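Local coordinates for protein D-glycero-alpha-D-manno-heptose 7-phosphate kinase (Campylobacter jejuni subsp. jejuni, PDB 4N3O) that phosphorylates D-glycero-alpha-D-manno-heptose 7-phosphate at C-1 with ATP, giving the 1,7-bisphosphate on the way to the nucleotide-activated heptose used for capsule polysaccharide, at residues L81-S86 against T121-V126; K244-L247 against G253-A256; Y141-L146 against A166-G171; G16-G21 against G260-S265. All coordinates share one frame; numbering follows the deposited sequence.

All four contacts are largely buried, but they differ in place and chemistry. Contacts 1 and 3 lie in the N-terminal GHMP kinase domain, their centres 14 Å apart, and meet through helix 118-134: Val-124 CG1 packs 3.5 Å from Thr-168 OG1. Contact 1 is wholly apolar, whereas contact 3 adds a threonine hydroxyl and has an exposed tyrosine at its border. Contacts 2 and 4 share helix 252-262, and their centres are 13 Å apart. Contact 2 is apolar packing between successive helices of the C-terminal region. Contact 4 joins that region to strand 6-21, and it alone carries a hydrogen bond between its two segments.

Contact 1. Residues L81-S86 against T121-V126; sequences LDIFKS and TLVVGV
Phe-84 and Ile-83, on the first turn of helix 82-96, pack against Leu-122, Val-123 and Val-126 of helix 118-134 through carbon contacts alone. The short helical segments cross at -44°, with their axes 10.8 Å apart, so side chains bridge the gap. The aromatic part centres on one ring corner: Phe-84 CE1 lies 4.0 Å from Leu-122 CD1, which sits at the ring edge, and 3.9 Å from Val-126 CG2, which comes in obliquely. Both aliphatic chains run at about a right angle to that of Phe-84. The purely aliphatic part is Ile-83 with Val-123, CD1 to CG2 4.0 Å; CG1 lies anti to the backbone N of Ile-83 (chi1 -173°), which sends the longer branch to the valine. Polar groups take no part across the contact; Lys-85 NZ bridges Asp-82 OD1 at 3.3 Å and also Asp-78. The side chain of Phe-84 comes within about 4 Å of that of Ser-60, probably an ATP-binding residue, and Val-123 within about 5 Å of Glu-151, probably a magnesium ligand. The apolar layer continues onto the sheet, where Phe-84 touches Leu-104 and Thr-106 of strand 102-108, Val-126 reaches Leu-104 and Cys-46, and Leu-122 rests on Ile-44 of strand 42-50.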
loop_
_atom_site.group_PDB
_atom_site.type_symbol
_atom_site.label_atom_id
_atom_site.label_comp_id
_atom_site.label_asym_id
_atom_site.label_seq_id
_atom_site.Cartn_x
_atom_site.Cartn_y
_atom_site.Cartn_z
ATOM N N LEU A 81 -7.282 -28.043 -5.615
ATOM C CA LEU A 81 -8.074 -26.819 -5.652
ATOM C C LEU A 81 -9.571 -27.113 -5.511
ATOM O O LEU A 81 -10.392 -26.540 -6.224
ATOM C CB LEU A 81 -7.779 -26.028 -6.930
ATOM C CG LEU A 81 -6.307 -25.603 -7.110
ATOM C CD1 LEU A 81 -6.104 -24.864 -8.428
ATOM C CD2 LEU A 81 -5.823 -24.733 -5.946
ATOM N N ASP A 82 -9.916 -28.003 -4.580
ATOM C CA ASP A 82 -11.323 -28.361 -4.325
ATOM C C ASP A 82 -12.157 -27.161 -3.910
ATOM O O ASP A 82 -13.382 -27.169 -4.056
ATOM C CB ASP A 82 -11.430 -29.466 -3.262
ATOM C CG ASP A 82 -10.960 -30.836 -3.775
ATOM O OD1 ASP A 82 -11.026 -31.083 -4.999
ATOM O OD2 ASP A 82 -10.541 -31.675 -2.943
ATOM N N ILE A 83 -11.495 -26.122 -3.403
ATOM C CA ILE A 83 -12.204 -24.906 -2.999
ATOM C C ILE A 83 -12.853 -24.218 -4.215
ATOM O O ILE A 83 -13.970 -23.727 -4.119
ATOM C CB ILE A 83 -11.289 -23.932 -2.200
ATOM C CG1 ILE A 83 -12.096 -22.751 -1.651
ATOM C CG2 ILE A 83 -10.120 -23.435 -3.039
ATOM C CD1 ILE A 83 -13.195 -23.167 -0.685
ATOM N N PHE A 84 -12.185 -24.209 -5.368
ATOM C CA PHE A 84 -12.779 -23.586 -6.555
ATOM C C PHE A 84 -13.929 -24.431 -7.110
ATOM O O PHE A 84 -14.873 -23.898 -7.678
ATOM C CB PHE A 84 -11.749 -23.316 -7.659
ATOM C CG PHE A 84 -10.607 -22.406 -7.245
ATOM C CD1 PHE A 84 -10.791 -21.379 -6.326
ATOM C CD2 PHE A 84 -9.373 -22.515 -7.865
ATOM C CE1 PHE A 84 -9.741 -20.551 -5.974
ATOM C CE2 PHE A 84 -8.323 -21.673 -7.527
ATOM C CZ PHE A 84 -8.510 -20.687 -6.583
ATOM N N LYS A 85 -13.849 -25.745 -6.966
ATOM C CA LYS A 85 -14.948 -26.575 -7.433
ATOM C C LYS A 85 -16.220 -26.257 -6.644
ATOM O O LYS A 85 -17.276 -26.071 -7.235
ATOM C CB LYS A 85 -14.603 -28.083 -7.383
ATOM C CG LYS A 85 -13.712 -28.527 -8.541
ATOM C CD LYS A 85 -13.449 -30.032 -8.566
ATOM C CE LYS A 85 -12.313 -30.465 -7.656
ATOM N NZ LYS A 85 -10.973 -30.031 -8.156
ATOM N N SER A 86 -16.118 -26.178 -5.320
ATOM C CA SER A 86 -17.288 -25.867 -4.492
ATOM C C SER A 86 -17.919 -24.552 -4.947
ATOM O O SER A 86 -19.132 -24.443 -5.031
ATOM C CB SER A 86 -16.899 -25.731 -3.031
ATOM O OG SER A 86 -16.159 -26.842 -2.584
ATOM N N THR A 121 -10.879 -14.296 2.177
ATOM C CA THR A 121 -10.489 -13.336 1.173
ATOM C C THR A 121 -10.447 -13.978 -0.234
ATOM O O THR A 121 -10.847 -13.360 -1.219
ATOM C CB THR A 121 -9.098 -12.731 1.521
ATOM O OG1 THR A 121 -9.179 -11.990 2.745
ATOM C CG2 THR A 121 -8.609 -11.801 0.432
ATOM N N LEU A 122 -9.966 -15.211 -0.324
ATOM C CA LEU A 122 -9.889 -15.906 -1.619
ATOM C C LEU A 122 -11.282 -16.242 -2.161
ATOM O O LEU A 122 -11.596 -15.967 -3.334
ATOM C CB LEU A 122 -9.058 -17.185 -1.481
ATOM C CG LEU A 122 -8.945 -18.102 -2.700
ATOM C CD1 LEU A 122 -8.372 -17.369 -3.894
ATOM C CD2 LEU A 122 -8.080 -19.305 -2.358
ATOM N N VAL A 123 -12.120 -16.821 -1.303
ATOM C CA VAL A 123 -13.477 -17.217 -1.708
ATOM C C VAL A 123 -14.273 -16.000 -2.195
ATOM O O VAL A 123 -14.975 -16.060 -3.209
ATOM C CB VAL A 123 -14.234 -17.934 -0.568
ATOM C CG1 VAL A 123 -15.682 -18.219 -0.978
ATOM C CG2 VAL A 123 -13.520 -19.227 -0.151
ATOM N N VAL A 124 -14.158 -14.894 -1.469
ATOM C CA VAL A 124 -14.839 -13.646 -1.849
ATOM C C VAL A 124 -14.362 -13.125 -3.211
ATOM O O VAL A 124 -15.165 -12.767 -4.052
ATOM C CB VAL A 124 -14.685 -12.576 -0.750
ATOM C CG1 VAL A 124 -15.054 -11.194 -1.258
ATOM C CG2 VAL A 124 -15.545 -12.953 0.449
ATOM N N GLY A 125 -13.060 -13.104 -3.443
ATOM C CA GLY A 125 -12.561 -12.624 -4.721
ATOM C C GLY A 125 -13.057 -13.435 -5.907
ATOM O O GLY A 125 -13.388 -12.884 -6.945
ATOM N N VAL A 126 -13.127 -14.750 -5.743
ATOM C CA VAL A 126 -13.564 -15.636 -6.820
ATOM C C VAL A 126 -15.075 -15.494 -7.085
ATOM O O VAL A 126 -15.517 -15.312 -8.239
ATOM C CB VAL A 126 -13.191 -17.072 -6.468
ATOM C CG1 VAL A 126 -13.727 -18.036 -7.498
ATOM C CG2 VAL A 126 -11.674 -17.185 -6.340
#

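Contact 2. Residues K244-L247 against G253-A256; sequences KEAL and GTLA
Leu-255 of helix 252-262 supplies the longer of the side chains that meet Ala-246 of helix 236-248, and its two ends have different partners. At the root, Leu-255 CB lies 4.4 Å from Ala-246 CB, and the same methyl is 4.2 Å from the backbone N of Leu-255. The short alanine side chain lets the backbones come together here, with the CA atoms of Ala-246 and Leu-255 5.6 Å apart. From CB the chain turns so that CG stands opposite the backbone N (chi1 176°), carrying the branched end past the alanine. At the tip, Leu-255 CD1 meets Leu-247 CD2 at 4.2 Å, the two leucine side chains passing at a slant. Thr-254 CG2 also comes within 4.2 Å of Ala-246 CB, so the threonine contributes its methyl group. Its hydroxyl OG1 is hydrogen-bonded to Asp-251, just before the helix. No hydrogen bond links the two segments; the packing is apolar and lies away from the ATP and substrate sites. The contact joins two helices that follow each other in the chain, 236-248 and 252-262. Lys-244 of helix 236-248 also makes a salt bridge to Glu-176 of strand 172-178, and helix 252-262 continues toward strand 6-21.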
loop_
_atom_site.group_PDB
_atom_site.type_symbol
_atom_site.label_atom_id
_atom_site.label_comp_id
_atom_site.label_asym_id
_atom_site.label_seq_id
_atom_site.Cartn_x
_atom_site.Cartn_y
_atom_site.Cartn_z
ATOM N N LYS A 244 -14.876 2.189 20.701
ATOM C CA LYS A 244 -15.694 2.858 19.684
ATOM C C LYS A 244 -15.627 4.361 19.898
ATOM O O LYS A 244 -15.399 5.121 18.967
ATOM C CB LYS A 244 -17.174 2.482 19.762
ATOM C CG LYS A 244 -17.548 1.066 19.403
ATOM C CD LYS A 244 -19.068 0.982 19.260
ATOM C CE LYS A 244 -19.602 -0.440 19.353
ATOM N NZ LYS A 244 -19.434 -1.012 20.726
ATOM N N GLU A 245 -15.841 4.774 21.144
ATOM C CA GLU A 245 -15.851 6.181 21.493
ATOM C C GLU A 245 -14.520 6.819 21.114
ATOM O O GLU A 245 -14.504 7.890 20.525
ATOM C CB GLU A 245 -16.147 6.352 22.982
ATOM C CG GLU A 245 -16.588 7.755 23.375
ATOM C CD GLU A 245 -16.912 7.880 24.867
ATOM O OE1 GLU A 245 -16.273 7.184 25.693
ATOM O OE2 GLU A 245 -17.793 8.696 25.217
ATOM N N ALA A 246 -13.410 6.142 21.412
ATOM C CA ALA A 246 -12.076 6.667 21.086
ATOM C C ALA A 246 -11.891 6.803 19.561
ATOM O O ALA A 246 -11.252 7.741 19.078
ATOM C CB ALA A 246 -10.987 5.783 21.685
ATOM N N LEU A 247 -12.443 5.856 18.819
ATOM C CA LEU A 247 -12.368 5.881 17.363
ATOM C C LEU A 247 -13.199 7.036 16.843
ATOM O O LEU A 247 -12.720 7.854 16.072
ATOM C CB LEU A 247 -12.832 4.548 16.771
ATOM C CG LEU A 247 -11.780 3.433 16.753
ATOM C CD1 LEU A 247 -12.401 2.116 16.328
ATOM C CD2 LEU A 247 -10.650 3.787 15.799
ATOM N N GLY A 253 -4.669 9.169 21.871
ATOM C CA GLY A 253 -4.011 8.892 23.162
ATOM C C GLY A 253 -4.709 7.754 23.908
ATOM O O GLY A 253 -4.056 6.877 24.483
ATOM N N THR A 254 -6.037 7.768 23.892
ATOM C CA THR A 254 -6.834 6.734 24.537
ATOM C C THR A 254 -6.903 5.456 23.689
ATOM O O THR A 254 -7.011 4.355 24.222
ATOM C CB THR A 254 -8.268 7.222 24.777
ATOM O OG1 THR A 254 -8.237 8.385 25.603
ATOM C CG2 THR A 254 -9.089 6.155 25.456
ATOM N N LEU A 255 -6.864 5.609 22.372
ATOM C CA LEU A 255 -6.911 4.457 21.491
ATOM C C LEU A 255 -5.663 3.602 21.689
ATOM O O LEU A 255 -5.749 2.384 21.864
ATOM C CB LEU A 255 -6.997 4.906 20.049
ATOM C CG LEU A 255 -6.964 3.769 19.039
ATOM C CD1 LEU A 255 -8.249 2.969 19.123
ATOM C CD2 LEU A 255 -6.746 4.323 17.640
ATOM N N ALA A 256 -4.504 4.248 21.662
ATOM C CA ALA A 256 -3.233 3.554 21.842
ATOM C C ALA A 256 -3.259 2.808 23.155
ATOM O O ALA A 256 -2.854 1.657 23.243
ATOM C CB ALA A 256 -2.081 4.553 21.834
#

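Contact 3. Residues Y141-L146 against A166-G171; sequences YEIAKL and AATFGG
Thr-168 and Ala-144 meet where helix 162-169, which also carries Asp-163, the probable proton acceptor, passes helix 140-153, and Phe-169 with Tyr-141 extends the contact toward its exposed border. In the first group a hydroxyl oxygen rests on hydrocarbon: Thr-168 OG1 is 3.7 Å from Ala-144 CB. Ile-143 CG2 touches the same oxygen from farther off, at 4.2 Å. The alanine's small side chain permits close backbones, with the CA atoms of Ala-144 and Thr-168 6.1 Å apart. The second group is aromatic with aliphatic. Tyr-141 CB lies at the edge of the Phe-169 ring, in its plane, 3.9 Å from CZ. The ring corner also approaches the tyrosine backbone, with Phe-169 CZ 3.7 Å from Tyr-141 N, an oblique approach. The phenyl group gets there because CG lies opposite the carbonyl carbon of Phe-169, beside the backbone N (chi1 -73°). Tyr-141 also packs on Tyr-165 of the same partner helix. Just beyond, Gly-170 leaves the helix with positive phi and leads into strand 172-178. Helix 118-134 supports the same core, through Ile-127 against Ile-143. No hydrogen bond crosses between the segments. Thr-168 OG1 is hydrogen-bonded to the backbone O of Gln-164 in its own helix, which satisfies the buried hydroxyl and lets it pack as a space-filling group beside Ala-144.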
loop_
_atom_site.group_PDB
_atom_site.type_symbol
_atom_site.label_atom_id
_atom_site.label_comp_id
_atom_site.label_asym_id
_atom_site.label_seq_id
_atom_site.Cartn_x
_atom_site.Cartn_y
_atom_site.Cartn_z
ATOM N N TYR A 141 -23.216 -7.778 0.726
ATOM C CA TYR A 141 -23.611 -8.654 1.850
ATOM C C TYR A 141 -23.930 -10.087 1.384
ATOM O O TYR A 141 -23.523 -11.062 2.018
ATOM C CB TYR A 141 -24.801 -8.072 2.611
ATOM C CG TYR A 141 -25.461 -9.069 3.531
ATOM C CD1 TYR A 141 -24.869 -9.441 4.735
ATOM C CD2 TYR A 141 -26.682 -9.634 3.198
ATOM C CE1 TYR A 141 -25.478 -10.359 5.576
ATOM C CE2 TYR A 141 -27.299 -10.550 4.030
ATOM C CZ TYR A 141 -26.697 -10.912 5.216
ATOM O OH TYR A 141 -27.333 -11.826 6.033
ATOM N N GLU A 142 -24.640 -10.189 0.263
ATOM C CA GLU A 142 -25.007 -11.473 -0.328
ATOM C C GLU A 142 -23.755 -12.225 -0.753
ATOM O O GLU A 142 -23.718 -13.441 -0.695
ATOM C CB GLU A 142 -25.989 -11.262 -1.494
ATOM C CG GLU A 142 -27.355 -10.756 -1.013
ATOM C CD GLU A 142 -28.117 -9.910 -2.031
ATOM O OE1 GLU A 142 -27.750 -9.895 -3.228
ATOM O OE2 GLU A 142 -29.095 -9.237 -1.617
ATOM N N ILE A 143 -22.708 -11.504 -1.139
ATOM C CA ILE A 143 -21.464 -12.177 -1.506
ATOM C C ILE A 143 -20.747 -12.689 -0.262
ATOM O O ILE A 143 -20.194 -13.786 -0.267
ATOM C CB ILE A 143 -20.553 -11.281 -2.361
ATOM C CG1 ILE A 143 -21.121 -11.193 -3.776
ATOM C CG2 ILE A 143 -19.132 -11.823 -2.397
ATOM C CD1 ILE A 143 -20.363 -10.231 -4.682
ATOM N N ALA A 144 -20.778 -11.912 0.810
ATOM C CA ALA A 144 -20.158 -12.349 2.059
ATOM C C ALA A 144 -20.901 -13.563 2.627
ATOM O O ALA A 144 -20.250 -14.477 3.144
ATOM C CB ALA A 144 -20.131 -11.221 3.076
ATOM N N LYS A 145 -22.246 -13.584 2.542
ATOM C CA LYS A 145 -22.981 -14.751 3.041
ATOM C C LYS A 145 -22.589 -15.982 2.261
ATOM O O LYS A 145 -22.179 -17.000 2.827
ATOM C CB LYS A 145 -24.513 -14.608 2.978
ATOM C CG LYS A 145 -25.131 -13.891 4.168
ATOM C CD LYS A 145 -26.516 -14.441 4.548
ATOM C CE LYS A 145 -27.649 -14.140 3.567
ATOM N NZ LYS A 145 -27.564 -14.853 2.265
ATOM N N LEU A 146 -22.708 -15.883 0.950
ATOM C CA LEU A 146 -22.381 -16.995 0.098
ATOM C C LEU A 146 -20.973 -17.493 0.467
ATOM O O LEU A 146 -20.774 -18.674 0.709
ATOM C CB LEU A 146 -22.521 -16.576 -1.357
ATOM C CG LEU A 146 -22.575 -17.678 -2.395
ATOM C CD1 LEU A 146 -23.728 -18.632 -2.106
ATOM C CD2 LEU A 146 -22.731 -17.054 -3.772
ATOM N N ALA A 166 -15.187 -8.446 6.323
ATOM C CA ALA A 166 -14.028 -7.571 6.197
ATOM C C ALA A 166 -13.554 -7.530 4.749
ATOM O O ALA A 166 -13.310 -6.453 4.194
ATOM C CB ALA A 166 -12.888 -8.055 7.092
ATOM N N ALA A 167 -13.412 -8.700 4.139
ATOM C CA ALA A 167 -12.951 -8.773 2.750
ATOM C C ALA A 167 -13.931 -8.124 1.761
ATOM O O ALA A 167 -13.524 -7.463 0.816
ATOM C CB ALA A 167 -12.705 -10.214 2.366
ATOM N N THR A 168 -15.221 -8.311 1.995
ATOM C CA THR A 168 -16.251 -7.777 1.107
ATOM C C THR A 168 -16.489 -6.272 1.288
ATOM O O THR A 168 -16.520 -5.517 0.301
ATOM C CB THR A 168 -17.587 -8.523 1.327
ATOM O OG1 THR A 168 -17.466 -9.888 0.900
ATOM C CG2 THR A 168 -18.669 -7.888 0.536
ATOM N N PHE A 169 -16.659 -5.851 2.544
ATOM C CA PHE A 169 -16.950 -4.461 2.876
ATOM C C PHE A 169 -15.715 -3.606 3.054
ATOM O O PHE A 169 -15.750 -2.426 2.776
ATOM C CB PHE A 169 -17.842 -4.369 4.121
ATOM C CG PHE A 169 -19.266 -4.766 3.871
ATOM C CD1 PHE A 169 -19.646 -6.102 3.871
ATOM C CD2 PHE A 169 -20.238 -3.795 3.618
ATOM C CE1 PHE A 169 -20.967 -6.469 3.627
ATOM C CE2 PHE A 169 -21.566 -4.154 3.380
ATOM C CZ PHE A 169 -21.928 -5.498 3.380
ATOM N N GLY A 170 -14.635 -4.179 3.556
ATOM C CA GLY A 170 -13.412 -3.411 3.710
ATOM C C GLY A 170 -13.496 -2.308 4.747
ATOM O O GLY A 170 -14.525 -2.124 5.397
ATOM N N GLY A 171 -12.408 -1.561 4.880
ATOM C CA GLY A 171 -12.343 -0.502 5.860
ATOM C C GLY A 171 -12.172 -1.061 7.274
ATOM O O GLY A 171 -11.741 -2.199 7.471
#

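Contact 4. Residues G16-G21 against G260-S265; sequences GLAGGG and GKSWRS
A classic beta bulge at Leu-17 and Ala-18, both facing Leu-36 of the neighbouring strand, sits where strand 6-21 runs into a glycine-rich end, and Ser-262 and Trp-263 pack against it. Gly-20 and Gly-21, farther along the strand, are probably part of the substrate site. The main tie is a hydrogen bond from Trp-263 NE1 to Leu-17 O, 2.9 Å long, with an angle of 166° at the hydrogen. The oxygen lies in the indole plane, at its edge, and the donor comes almost straight on to the carbonyl (C=O...N angle 165°). CG of Trp-263 stands beside its backbone N and opposite the carbonyl carbon (chi1 -76°), which swings the indole toward the strand. The second touch is looser: Ser-262 OG lies 3.9 Å from Ala-18 CB, a packing contact, while the hydroxyl is hydrogen-bonded to the backbone O of Leu-259 one turn back in the helix. Around the indole, Phe-307 meets the ring with its plane about perpendicular and Phe-305 meets it at a slant, while Ser-292 and Lys-294 of strand 290-296 also touch it. Lys-294 in addition donates to Gly-16 O. The chemistry is thus one straight bond from a buried indole to a main-chain oxygen, with aromatic rings packed against the indole. The acceptor is main chain, so the bond is made to the course of the strand, at the bulge, and not to a side chain; it ties the C-terminal region to the strand that leads to the probable substrate-binding glycines.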
loop_
_atom_site.group_PDB
_atom_site.type_symbol
_atom_site.label_atom_id
_atom_site.label_comp_id
_atom_site.label_asym_id
_atom_site.label_seq_id
_atom_site.Cartn_x
_atom_site.Cartn_y
_atom_site.Cartn_z
ATOM N N GLY A 16 -6.398 -8.241 12.354
ATOM C CA GLY A 16 -7.167 -8.186 13.577
ATOM C C GLY A 16 -6.446 -7.245 14.511
ATOM O O GLY A 16 -5.380 -7.567 15.014
ATOM N N LEU A 17 -7.029 -6.077 14.743
ATOM C CA LEU A 17 -6.431 -5.073 15.597
ATOM C C LEU A 17 -6.750 -5.319 17.062
ATOM O O LEU A 17 -5.902 -5.102 17.929
ATOM C CB LEU A 17 -6.910 -3.680 15.184
ATOM C CG LEU A 17 -6.450 -3.177 13.816
ATOM C CD1 LEU A 17 -7.035 -1.802 13.515
ATOM C CD2 LEU A 17 -4.944 -3.111 13.789
ATOM N N ALA A 18 -7.979 -5.742 17.342
ATOM C CA ALA A 18 -8.363 -6.062 18.715
ATOM C C ALA A 18 -9.584 -6.964 18.736
ATOM O O ALA A 18 -10.357 -7.021 17.767
ATOM C CB ALA A 18 -8.624 -4.798 19.518
ATOM N N GLY A 19 -9.746 -7.669 19.850
ATOM C CA GLY A 19 -10.865 -8.575 20.049
ATOM C C GLY A 19 -10.890 -9.105 21.471
ATOM O O GLY A 19 -9.866 -9.092 22.166
ATOM N N GLY A 20 -12.063 -9.554 21.905
ATOM C CA GLY A 20 -12.236 -10.114 23.239
ATOM C C GLY A 20 -13.468 -10.998 23.263
ATOM O O GLY A 20 -14.444 -10.720 22.565
ATOM N N GLY A 21 -13.431 -12.055 24.075
ATOM C CA GLY A 21 -14.551 -13.000 24.173
ATOM C C GLY A 21 -15.177 -13.105 25.554
ATOM O O GLY A 21 -14.472 -13.147 26.563
ATOM N N GLY A 260 -3.252 -1.123 23.542
ATOM C CA GLY A 260 -2.152 -1.602 24.378
ATOM C C GLY A 260 -2.629 -2.622 25.393
ATOM O O GLY A 260 -2.026 -3.678 25.552
ATOM N N LYS A 261 -3.736 -2.315 26.060
ATOM C CA LYS A 261 -4.284 -3.209 27.071
ATOM C C LYS A 261 -4.679 -4.585 26.524
ATOM O O LYS A 261 -4.136 -5.595 26.961
ATOM C CB LYS A 261 -5.482 -2.563 27.778
ATOM C CG LYS A 261 -6.125 -3.446 28.840
ATOM C CD LYS A 261 -5.140 -3.807 29.948
ATOM C CE LYS A 261 -5.705 -4.862 30.886
ATOM N NZ LYS A 261 -5.950 -6.160 30.192
ATOM N N SER A 262 -5.614 -4.623 25.572
ATOM C CA SER A 262 -6.106 -5.900 25.009
ATOM C C SER A 262 -4.989 -6.816 24.494
ATOM O O SER A 262 -5.167 -8.032 24.382
ATOM C CB SER A 262 -7.102 -5.650 23.878
ATOM O OG SER A 262 -6.465 -5.071 22.753
ATOM N N TRP A 263 -3.846 -6.222 24.183
ATOM C CA TRP A 263 -2.697 -6.970 23.689
ATOM C C TRP A 263 -1.917 -7.692 24.791
ATOM O O TRP A 263 -1.024 -8.494 24.503
ATOM C CB TRP A 263 -1.803 -6.021 22.911
ATOM C CG TRP A 263 -2.340 -5.702 21.548
ATOM C CD1 TRP A 263 -3.650 -5.733 21.136
ATOM C CD2 TRP A 263 -1.590 -5.208 20.447
ATOM N NE1 TRP A 263 -3.746 -5.339 19.826
ATOM C CE2 TRP A 263 -2.495 -5.000 19.381
ATOM C CE3 TRP A 263 -0.234 -4.930 20.249
ATOM C CZ2 TRP A 263 -2.083 -4.534 18.135
ATOM C CZ3 TRP A 263 0.176 -4.472 19.008
ATOM C CH2 TRP A 263 -0.744 -4.274 17.969
ATOM N N ARG A 264 -2.248 -7.397 26.046
ATOM C CA ARG A 264 -1.635 -8.066 27.193
ATOM C C ARG A 264 -2.756 -8.865 27.854
ATOM O O ARG A 264 -3.381 -8.403 28.811
ATOM C CB ARG A 264 -1.042 -7.049 28.170
ATOM C CG ARG A 264 -0.012 -6.113 27.557
ATOM C CD ARG A 264 0.564 -5.187 28.614
ATOM N NE ARG A 264 -0.483 -4.434 29.311
ATOM C CZ ARG A 264 -0.919 -3.216 28.976
ATOM N NH1 ARG A 264 -1.888 -2.656 29.696
ATOM N NH2 ARG A 264 -0.404 -2.550 27.934
ATOM N N SER A 265 -3.025 -10.055 27.323
ATOM C CA SER A 265 -4.124 -10.887 27.817
ATOM C C SER A 265 -3.663 -12.140 28.544
ATOM O O SER A 265 -3.786 -12.263 29.762
ATOM C CB SER A 265 -5.013 -11.314 26.638
ATOM O OG SER A 265 -5.516 -10.199 25.936
#